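Local coordinates for Lin1840 protein (Listeria innocua serovar 6a, PDB 4ZOB), which probably hydrolyses terminal, non-reducing beta-D-glucosyl residues, releasing beta-D-glucose, as a family 3 glycoside hydrolase, at residues A188-F193 with P221-A226; N206-S211 with A237-D242; V649-S654 with F685-H690. The protein carries 1 engineered substitution. All blocks are in the same frame, centred on the assembly; numbering follows the deposited sequence. Where two conformers were deposited one is given.

Interaction 1 (A188-F193 with P221-A226); sequences ACVKHF and PAYNAA. With LGC (D-glucono-1,5-lactone), chain C.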
loop_
_atom_site.group_PDB
_atom_site.type_symbol
_atom_site.label_atom_id
_atom_site.label_comp_id
_atom_site.label_asym_id
_atom_site.label_seq_id
_atom_site.Cartn_x
_atom_site.Cartn_y
_atom_site.Cartn_z
ATOM N N ALA A 188 4.257 32.271 -2.607
ATOM C CA ALA A 188 4.087 30.875 -2.895
ATOM C C ALA A 188 3.461 30.159 -1.697
ATOM O O ALA A 188 3.617 30.578 -0.537
ATOM C CB ALA A 188 5.440 30.264 -3.249
ATOM N N CYS A 189 2.749 29.081 -2.001
ATOM C CA CYS A 189 2.008 28.310 -1.002
ATOM C C CYS A 189 2.331 26.833 -1.141
ATOM O O CYS A 189 1.937 26.196 -2.119
ATOM C CB CYS A 189 0.511 28.489 -1.167
ATOM S SG CYS A 189 -0.425 27.422 -0.027
ATOM N N VAL A 190 3.058 26.290 -0.180
ATOM C CA VAL A 190 3.416 24.860 -0.205
ATOM C C VAL A 190 2.194 23.973 0.006
ATOM O O VAL A 190 1.368 24.265 0.882
ATOM C CB VAL A 190 4.422 24.583 0.910
ATOM C CG1 VAL A 190 4.379 23.125 1.384
ATOM C CG2 VAL A 190 5.792 25.005 0.440
ATOM N N LYS A 191 2.075 22.890 -0.765
ATOM C CA LYS A 191 0.984 21.916 -0.524
ATOM C C LYS A 191 1.433 20.502 -0.779
ATOM O O LYS A 191 2.463 20.333 -1.394
ATOM C CB LYS A 191 -0.224 22.243 -1.401
ATOM C CG LYS A 191 0.053 22.263 -2.900
ATOM C CD LYS A 191 -1.106 22.880 -3.685
ATOM C CE LYS A 191 -1.095 22.448 -5.138
ATOM N NZ LYS A 191 -2.198 23.131 -5.843
ATOM N N HIS A 192 0.706 19.472 -0.325
ATOM C CA HIS A 192 -0.462 19.546 0.563
ATOM C C HIS A 192 -0.032 18.964 1.916
ATOM O O HIS A 192 0.382 17.788 1.979
ATOM C CB HIS A 192 -1.622 18.719 0.002
ATOM C CG HIS A 192 -1.978 19.054 -1.401
ATOM N ND1 HIS A 192 -1.278 18.570 -2.482
ATOM C CD2 HIS A 192 -2.934 19.868 -1.901
ATOM C CE1 HIS A 192 -1.792 19.068 -3.590
ATOM N NE2 HIS A 192 -2.794 19.865 -3.262
ATOM N N PHE A 193 -0.138 19.770 2.973
ATOM C CA PHE A 193 0.365 19.388 4.302
ATOM C C PHE A 193 -0.673 18.508 5.003
ATOM O O PHE A 193 -1.731 19.036 5.345
ATOM C CB PHE A 193 0.656 20.649 5.145
ATOM C CG PHE A 193 1.718 20.452 6.176
ATOM C CD1 PHE A 193 3.030 20.379 5.808
ATOM C CD2 PHE A 193 1.391 20.328 7.511
ATOM C CE1 PHE A 193 4.025 20.183 6.764
ATOM C CE2 PHE A 193 2.362 20.119 8.467
ATOM C CZ PHE A 193 3.684 20.053 8.095
ATOM N N PRO A 221 10.257 16.024 4.767
ATOM C CA PRO A 221 11.358 16.901 4.366
ATOM C C PRO A 221 11.069 18.024 3.363
ATOM O O PRO A 221 11.426 19.190 3.630
ATOM C CB PRO A 221 12.363 15.916 3.798
ATOM C CG PRO A 221 12.234 14.748 4.696
ATOM C CD PRO A 221 10.767 14.678 5.080
ATOM N N ALA A 222 10.444 17.701 2.230
ATOM C CA ALA A 222 10.172 18.724 1.214
ATOM C C ALA A 222 9.259 19.883 1.683
ATOM O O ALA A 222 9.589 21.005 1.442
ATOM C CB ALA A 222 9.661 18.086 -0.081
ATOM N N TYR A 223 8.146 19.630 2.361
ATOM C CA TYR A 223 7.341 20.732 2.898
ATOM C C TYR A 223 8.269 21.619 3.728
ATOM O O TYR A 223 8.308 22.841 3.573
ATOM C CB TYR A 223 6.166 20.255 3.777
ATOM C CG TYR A 223 5.243 19.229 3.135
ATOM C CD1 TYR A 223 4.634 19.461 1.911
ATOM C CD2 TYR A 223 4.973 18.030 3.766
ATOM C CE1 TYR A 223 3.789 18.510 1.332
ATOM C CE2 TYR A 223 4.145 17.071 3.195
ATOM C CZ TYR A 223 3.557 17.295 1.976
ATOM O OH TYR A 223 2.770 16.299 1.433
ATOM N N ASN A 224 9.041 20.981 4.603
ATOM C CA ASN A 224 9.964 21.716 5.476
ATOM C C ASN A 224 11.024 22.562 4.787
ATOM O O ASN A 224 11.298 23.667 5.230
ATOM C CB ASN A 224 10.672 20.793 6.442
ATOM C CG ASN A 224 11.392 21.564 7.531
ATOM O OD1 ASN A 224 10.796 22.391 8.216
ATOM N ND2 ASN A 224 12.670 21.311 7.678
ATOM N N ALA A 225 11.636 22.031 3.733
ATOM C CA ALA A 225 12.671 22.758 3.007
ATOM C C ALA A 225 12.105 24.036 2.365
ATOM O O ALA A 225 12.734 25.097 2.411
ATOM C CB ALA A 225 13.280 21.873 1.948
ATOM N N ALA A 226 10.910 23.928 1.782
ATOM C CA ALA A 226 10.276 25.067 1.099
ATOM C C ALA A 226 9.887 26.118 2.109
ATOM O O ALA A 226 10.074 27.317 1.892
ATOM C CB ALA A 226 9.062 24.606 0.316
HETATM C C1 LGC C . -8.136 21.591 -5.045
HETATM C C2 LGC C . -6.730 21.065 -5.030
HETATM O O5 LGC C . -8.395 22.977 -5.371
HETATM O O1 LGC C . -9.105 20.859 -4.805
HETATM O O2 LGC C . -6.632 20.166 -3.947
HETATM C C3 LGC C . -5.660 22.111 -4.755
HETATM O O3 LGC C . -4.341 21.552 -5.036
HETATM C C4 LGC C . -6.031 23.414 -5.507
HETATM O O4 LGC C . -5.072 24.442 -5.264
HETATM C C5 LGC C . -7.380 23.899 -5.020
HETATM C C6 LGC C . -7.781 25.258 -5.622
HETATM O O6 LGC C . -7.440 25.333 -7.002
#
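Val190 and Tyr223 mark where strand 188-193 passes helix 221-226, their CA atoms 6.5 Å apart. The two segments run nearly antiparallel, with axes 8.8 Å apart at closest approach and N-to-C directions 163° from each other. Val190 spreads its two methyls against the helix: CG1 lies 3.7 Å from Tyr223 CD1, while CG2 comes to 3.3 Å from Ala226 CB, a tight fit one helical turn further on. This is strand-on-helix packing in the TIM-like barrel of family 3 hydrolases. Helix 221-228 belongs to the beta-alpha-beta crossover from strand 187-193 to its parallel neighbour 233-236. Further along the strand, Phe193 has CG anti to the backbone N (chi1 -153°), which carries the ring back to the helix. There it makes an offset edge-to-face pair with Tyr223, its edge toward the tyrosine face, centroids 5.3 Å apart and planes at 67°. The tyrosine OH is held by Asp140 OD1, which also bonds the backbone N of His192, and by the backbone N of Ala195. A cis peptide joins Lys191 to His192, and both side chains leave the strand away from the helix, into the pocket that holds the lactone, consistent with the active site of a family 3 glucosidase. Lys191 NZ donates to O3 of the bound D-glucono-1,5-lactone at 2.8 Å, and His192 NE2 makes an almost straight hydrogen bond of 2.9 Å to the same lactone O3.

Interaction 2 (N206-S211 with A237-D242); sequences NTVNMS and AFNVVD. With LGC (D-glucono-1,5-lactone), chain D; LGC (D-glucono-1,5-lactone), chain C.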
loop_
_atom_site.group_PDB
_atom_site.type_symbol
_atom_site.label_atom_id
_atom_site.label_comp_id
_atom_site.label_asym_id
_atom_site.label_seq_id
_atom_site.Cartn_x
_atom_site.Cartn_y
_atom_site.Cartn_z
ATOM N N ASN A 206 -8.045 9.118 -0.838
ATOM C CA ASN A 206 -8.164 7.958 0.030
ATOM C C ASN A 206 -7.282 8.064 1.290
ATOM O O ASN A 206 -6.415 8.930 1.393
ATOM C CB ASN A 206 -7.883 6.647 -0.717
ATOM C CG ASN A 206 -8.642 5.479 -0.125
ATOM O OD1 ASN A 206 -9.508 5.683 0.707
ATOM N ND2 ASN A 206 -8.338 4.263 -0.558
ATOM N N THR A 207 -7.552 7.166 2.237
ATOM C CA THR A 207 -6.843 7.054 3.496
ATOM C C THR A 207 -5.350 7.044 3.328
ATOM O O THR A 207 -4.833 6.427 2.422
ATOM C CB THR A 207 -7.207 5.753 4.177
ATOM O OG1 THR A 207 -8.636 5.695 4.357
ATOM C CG2 THR A 207 -6.419 5.616 5.516
ATOM N N VAL A 208 -4.649 7.727 4.221
ATOM C CA VAL A 208 -3.171 7.679 4.250
ATOM C C VAL A 208 -2.774 7.143 5.614
ATOM O O VAL A 208 -3.411 7.409 6.599
ATOM C CB VAL A 208 -2.572 9.100 4.000
ATOM C CG1 VAL A 208 -1.107 9.181 4.370
ATOM C CG2 VAL A 208 -2.805 9.516 2.549
ATOM N N ASN A 209 -1.725 6.379 5.699
ATOM C CA ASN A 209 -1.371 5.883 7.010
ATOM C C ASN A 209 0.035 5.364 7.076
ATOM O O ASN A 209 0.414 4.576 6.277
ATOM C CB ASN A 209 -2.309 4.785 7.490
ATOM C CG ASN A 209 -1.908 4.289 8.844
ATOM O OD1 ASN A 209 -1.231 3.289 8.939
ATOM N ND2 ASN A 209 -2.213 5.047 9.880
ATOM N N MET A 210 0.801 5.848 8.042
ATOM C CA MET A 210 2.200 5.480 8.171
ATOM C C MET A 210 2.620 5.880 9.565
ATOM O O MET A 210 1.952 6.691 10.198
ATOM C CB MET A 210 3.071 6.168 7.108
ATOM C CG MET A 210 3.353 7.638 7.342
ATOM S SD MET A 210 2.250 8.812 6.494
ATOM C CE MET A 210 2.414 8.321 4.771
ATOM N N SER A 211 3.713 5.294 10.046
ATOM C CA SER A 211 4.219 5.604 11.387
ATOM C C SER A 211 4.677 7.052 11.388
ATOM O O SER A 211 5.020 7.593 10.329
ATOM C CB SER A 211 5.371 4.702 11.785
ATOM O OG SER A 211 6.525 4.999 11.017
ATOM N N ALA A 237 -4.068 19.442 3.646
ATOM C CA ALA A 237 -4.316 18.282 2.812
ATOM C C ALA A 237 -5.720 17.693 2.981
ATOM O O ALA A 237 -6.293 17.697 4.078
ATOM C CB ALA A 237 -3.254 17.203 3.107
ATOM N N PHE A 238 -6.259 17.127 1.907
ATOM C CA PHE A 238 -7.545 16.423 2.016
ATOM C C PHE A 238 -7.549 15.148 2.899
ATOM O O PHE A 238 -8.609 14.750 3.456
ATOM C CB PHE A 238 -8.031 16.035 0.627
ATOM C CG PHE A 238 -8.592 17.178 -0.160
ATOM C CD1 PHE A 238 -9.543 18.018 0.396
ATOM C CD2 PHE A 238 -8.183 17.397 -1.468
ATOM C CE1 PHE A 238 -10.097 19.056 -0.340
ATOM C CE2 PHE A 238 -8.704 18.435 -2.203
ATOM C CZ PHE A 238 -9.670 19.276 -1.637
ATOM N N ASN A 239 -6.397 14.487 3.001
ATOM C CA ASN A 239 -6.318 13.193 3.659
ATOM C C ASN A 239 -6.327 13.246 5.191
ATOM O O ASN A 239 -5.977 14.253 5.802
ATOM C CB ASN A 239 -5.068 12.440 3.190
ATOM C CG ASN A 239 -3.787 13.233 3.389
ATOM O OD1 ASN A 239 -3.513 14.189 2.654
ATOM N ND2 ASN A 239 -2.991 12.842 4.377
ATOM N N VAL A 240 -6.720 12.143 5.811
ATOM C CA VAL A 240 -6.322 11.920 7.191
ATOM C C VAL A 240 -4.812 11.765 7.315
ATOM O O VAL A 240 -4.123 11.279 6.424
ATOM C CB VAL A 240 -6.925 10.644 7.808
ATOM C CG1 VAL A 240 -8.432 10.713 7.856
ATOM C CG2 VAL A 240 -6.486 9.409 7.052
ATOM N N VAL A 241 -4.305 12.152 8.466
ATOM C CA VAL A 241 -2.982 11.776 8.894
ATOM C C VAL A 241 -3.157 11.143 10.257
ATOM O O VAL A 241 -3.664 11.800 11.182
ATOM C CB VAL A 241 -2.085 12.998 9.067
ATOM C CG1 VAL A 241 -0.779 12.585 9.774
ATOM C CG2 VAL A 241 -1.863 13.692 7.723
ATOM N N ASP A 242 -2.720 9.882 10.364
ATOM C CA ASP A 242 -3.004 8.982 11.504
ATOM C C ASP A 242 -4.389 9.139 12.127
ATOM O O ASP A 242 -4.506 9.440 13.291
ATOM C CB ASP A 242 -1.922 9.097 12.596
ATOM C CG ASP A 242 -1.957 7.930 13.584
ATOM O OD1 ASP A 242 -2.670 6.911 13.363
ATOM O OD2 ASP A 242 -1.271 8.040 14.600
HETATM C C1 LGC D . -0.129 11.053 16.013
HETATM C C2 LGC D . 1.050 11.685 16.703
HETATM O O5 LGC D . -1.517 11.319 16.432
HETATM O O1 LGC D . 0.084 10.312 15.056
HETATM O O2 LGC D . 2.129 10.745 16.675
HETATM C C3 LGC D . 0.679 12.137 18.116
HETATM O O3 LGC D . 1.798 12.817 18.704
HETATM C C4 LGC D . -0.550 13.044 17.988
HETATM O O4 LGC D . -0.889 13.728 19.205
HETATM C C5 LGC D . -1.768 12.223 17.538
HETATM C C6 LGC D . -2.951 13.141 17.195
HETATM O O6 LGC D . -2.805 13.788 15.929
HETATM C C1 LGC C . -8.136 21.591 -5.045
HETATM C C2 LGC C . -6.730 21.065 -5.030
HETATM O O5 LGC C . -8.395 22.977 -5.371
HETATM O O1 LGC C . -9.105 20.859 -4.805
HETATM O O2 LGC C . -6.632 20.166 -3.947
HETATM C C3 LGC C . -5.660 22.111 -4.755
HETATM O O3 LGC C . -4.341 21.552 -5.036
HETATM C C4 LGC C . -6.031 23.414 -5.507
HETATM O O4 LGC C . -5.072 24.442 -5.264
HETATM C C5 LGC C . -7.380 23.899 -5.020
HETATM C C6 LGC C . -7.781 25.258 -5.622
HETATM O O6 LGC C . -7.440 25.333 -7.002
HETATM O O HOH W 1 -0.647 8.862 8.369
#
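Val208 and Asn239 meet at the rim of the barrel, where the long loop after strand 187-193 lies alongside the chain leaving strand 233-236 for the small hairpin 240-241/244-245. The touching parts run in similar directions, 25° apart. Val208 CG2 sits 3.8 Å from Asn239 CB, and Val208 CB is 3.6 Å from Val240 O. Val240 CG2 in turn lies 3.7 Å from Val208 O. Asn239 turns its amide onto the next residue of its own chain, CG lying between the backbone N and the carbonyl carbon (chi1 55°). ND2 then donates to Val240 O at 2.8 Å, from well above the carbonyl plane (58°), and also to Ala194 O, so this buried amide nitrogen has two acceptors. At the far end a water takes a hydrogen bond from Asp242 N at 3.1 Å and a weak one from Met210 N. Asn209 ND2 and Asp242 OD1 stay 4.0 Å apart. Both turn to the second subunit instead: Asp242 OD1 meets Ser211 OG and Arg213 there, and Asn209 ND2 bonds that same Ser211 OG. No direct hydrogen bond thus joins the two segments; they pack through carbons and backbone oxygens, while Asn209 and Asp242 OD1 serve the dimer interface.

Interaction 3 (V649-S654 with F685-H690); sequences VTASIS and FSFYNH. With MG (magnesium ion), chain E; LGC (D-glucono-1,5-lactone), chain K.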
loop_
_atom_site.group_PDB
_atom_site.type_symbol
_atom_site.label_atom_id
_atom_site.label_comp_id
_atom_site.label_asym_id
_atom_site.label_seq_id
_atom_site.Cartn_x
_atom_site.Cartn_y
_atom_site.Cartn_z
ATOM N N VAL A 649 24.652 1.152 6.553
ATOM C CA VAL A 649 24.707 -0.327 6.480
ATOM C C VAL A 649 24.045 -1.060 7.631
ATOM O O VAL A 649 23.391 -2.087 7.433
ATOM C CB VAL A 649 26.168 -0.791 6.412
ATOM C CG1 VAL A 649 26.287 -2.312 6.460
ATOM C CG2 VAL A 649 26.808 -0.276 5.133
ATOM N N THR A 650 24.307 -0.550 8.836
ATOM C CA THR A 650 23.692 -1.037 10.055
ATOM C C THR A 650 23.212 0.176 10.841
ATOM O O THR A 650 23.834 1.219 10.842
ATOM C CB THR A 650 24.640 -1.898 10.947
ATOM O OG1 THR A 650 25.553 -2.685 10.152
ATOM C CG2 THR A 650 23.797 -2.833 11.875
ATOM N N ALA A 651 22.082 0.039 11.505
ATOM C CA ALA A 651 21.534 1.142 12.264
ATOM C C ALA A 651 20.431 0.655 13.193
ATOM O O ALA A 651 19.974 -0.510 13.106
ATOM C CB ALA A 651 21.028 2.199 11.319
ATOM N N SER A 652 20.007 1.519 14.111
ATOM C CA SER A 652 18.949 1.143 15.090
ATOM C C SER A 652 17.525 1.027 14.457
ATOM O O SER A 652 16.538 0.680 15.104
ATOM C CB SER A 652 18.962 2.144 16.253
ATOM O OG SER A 652 18.536 3.441 15.822
ATOM N N ILE A 653 17.448 1.364 13.190
ATOM C CA ILE A 653 16.241 1.302 12.365
ATOM C C ILE A 653 16.728 0.704 11.033
ATOM O O ILE A 653 17.828 1.035 10.615
ATOM C CB ILE A 653 15.717 2.736 12.104
ATOM C CG1 ILE A 653 15.075 3.332 13.348
ATOM C CG2 ILE A 653 14.772 2.781 10.925
ATOM C CD1 ILE A 653 14.008 2.494 14.007
ATOM N N SER A 654 15.948 -0.183 10.398
ATOM C CA SER A 654 16.356 -0.719 9.119
ATOM C C SER A 654 16.319 0.403 8.094
ATOM O O SER A 654 15.264 1.006 7.849
ATOM C CB SER A 654 15.498 -1.894 8.686
ATOM O OG SER A 654 15.827 -2.254 7.356
ATOM N N PHE A 685 24.031 11.989 6.765
ATOM C CA PHE A 685 24.328 10.678 7.404
ATOM C C PHE A 685 23.322 10.438 8.481
ATOM O O PHE A 685 23.398 9.442 9.189
ATOM C CB PHE A 685 25.744 10.604 8.039
ATOM C CG PHE A 685 26.850 10.661 7.028
ATOM C CD1 PHE A 685 27.145 11.843 6.398
ATOM C CD2 PHE A 685 27.561 9.527 6.692
ATOM C CE1 PHE A 685 28.135 11.897 5.457
ATOM C CE2 PHE A 685 28.549 9.568 5.749
ATOM C CZ PHE A 685 28.837 10.737 5.126
ATOM N N SER A 686 22.376 11.348 8.631
ATOM C CA SER A 686 21.446 11.265 9.774
ATOM C C SER A 686 20.121 10.693 9.426
ATOM O O SER A 686 19.807 10.610 8.294
ATOM C CB SER A 686 21.254 12.636 10.368
ATOM O OG SER A 686 22.536 13.048 10.797
ATOM N N PHE A 687 19.375 10.270 10.439
ATOM C CA PHE A 687 18.039 9.705 10.255
ATOM C C PHE A 687 17.204 9.935 11.498
ATOM O O PHE A 687 17.727 10.364 12.522
ATOM C CB PHE A 687 18.135 8.203 9.934
ATOM C CG PHE A 687 18.562 7.298 11.095
ATOM C CD1 PHE A 687 19.892 7.049 11.346
ATOM C CD2 PHE A 687 17.628 6.621 11.834
ATOM C CE1 PHE A 687 20.277 6.172 12.335
ATOM C CE2 PHE A 687 17.999 5.756 12.844
ATOM C CZ PHE A 687 19.332 5.532 13.092
ATOM N N TYR A 688 15.909 9.658 11.421
ATOM C CA TYR A 688 15.084 9.694 12.628
ATOM C C TYR A 688 15.017 8.315 13.273
ATOM O O TYR A 688 14.725 7.333 12.609
ATOM C CB TYR A 688 13.674 10.162 12.327
ATOM C CG TYR A 688 13.570 11.602 11.940
ATOM C CD1 TYR A 688 13.755 11.997 10.610
ATOM C CD2 TYR A 688 13.316 12.555 12.881
ATOM C CE1 TYR A 688 13.682 13.323 10.236
ATOM C CE2 TYR A 688 13.231 13.892 12.527
ATOM C CZ TYR A 688 13.418 14.269 11.202
ATOM O OH TYR A 688 13.305 15.587 10.877
ATOM N N ASN A 689 15.244 8.260 14.575
ATOM C CA ASN A 689 15.171 6.998 15.277
ATOM C C ASN A 689 13.767 6.711 15.873
ATOM O O ASN A 689 12.806 7.469 15.681
ATOM C CB ASN A 689 16.309 6.899 16.294
ATOM C CG ASN A 689 16.084 7.733 17.556
ATOM O OD1 ASN A 689 15.059 8.433 17.747
ATOM N ND2 ASN A 689 17.074 7.644 18.455
ATOM N N HIS A 690 13.659 5.595 16.578
ATOM C CA HIS A 690 12.368 5.138 17.110
ATOM C C HIS A 690 11.777 6.163 18.039
ATOM O O HIS A 690 10.583 6.391 18.015
ATOM C CB HIS A 690 12.458 3.775 17.800
ATOM C CG HIS A 690 13.831 3.417 18.289
ATOM N ND1 HIS A 690 14.169 3.401 19.627
ATOM C CD2 HIS A 690 14.944 3.039 17.611
ATOM C CE1 HIS A 690 15.432 3.032 19.749
ATOM N NE2 HIS A 690 15.924 2.809 18.542
HETATM MG MG MG E . 24.861 2.893 10.916
HETATM C C1 LGC K . 6.811 2.285 17.875
HETATM C C2 LGC K . 6.279 2.911 19.153
HETATM O O5 LGC K . 8.195 1.821 17.733
HETATM O O1 LGC K . 6.051 2.111 16.916
HETATM O O2 LGC K . 5.756 4.230 18.926
HETATM C C3 LGC K . 7.285 2.999 20.308
HETATM O O3 LGC K . 6.539 2.657 21.487
HETATM C C4 LGC K . 8.510 2.077 20.162
HETATM O O4 LGC K . 9.532 2.390 21.130
HETATM C C5 LGC K . 9.141 2.176 18.773
HETATM C C6 LGC K . 10.447 1.344 18.675
HETATM O O6 LGC K . 10.300 -0.066 18.950
HETATM O O HOH W 2 26.321 1.518 9.861
HETATM O O HOH W 3 25.409 2.430 12.482
HETATM O O HOH W 4 26.181 4.556 10.859
#
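Ile653 packs on Phe687 in the fibronectin type III-like domain, where the loop between strands 638-648 and 659-668 lies against the short hairpin 687-688/694-695. The isoleucine can be followed outward from the backbone. Its CB is 3.9 Å from Phe687 CE2. CG1, anti to the carbonyl carbon (chi1 -73°), meets both Phe687 CE2 at 3.8 Å and the backbone oxygen Tyr688 O at 4.1 Å. CD1 at the tip reaches the edge of the His690 ring, 3.8 Å from its CD2, although that histidine is poorly ordered. Ile653 and His690 also both pack on Ile244 of the second subunit, so this part of the contact continues into the dimer interface.

The Phe687 ring is met by three residues in a row, Ala651, Ser652 and Ile653. Ser652 turns OG between its backbone N and carbonyl carbon (chi1 68°), which sets the hydroxyl at the ring edge, in its plane, 3.5 Å from Phe687 CZ. The hydrogen bond of that hydroxyl is made elsewhere, to Glu697 OE2. Ala651 CB comes obliquely to the ring, 4.1 Å from the same Phe687 CZ. Unlike the isoleucine, whose contacts run on to His690, the alanine has just this one methyl to offer, and across the contact it meets the phenyl ring alone.

Just before Ala651 the loop binds a metal. Asp648 OD1 and three waters are among the ligands of the magnesium ion, Thr650 O binds it at 2.0 Å, and one of those waters accepts a hydrogen bond from Thr650 N at 3.1 Å.

From the N terminus, strand 187-193 comes first, and the loop at 206-211 follows before either contact has closed. Interaction 1 closes when helix 221-226 returns to the strand, and interaction 2 when 237-242 reaches the loop, so their segments alternate and the two contacts cross. They touch directly, Phe193 O lying 3.3 Å from Ala237 CB, and both lie beside the same bound lactone, on the crossover between strands 187-193 and 233-236 and the loops that follow them. Interaction 3 comes in series much later, closing 649-690 within the fibronectin-like domain, some 24 Å between centres from either. Helix 212-219, which follows 206-211, links the regions: its Arg213 touches Ile653 and Tyr688. Interactions 2 and 3 both reach the second subunit.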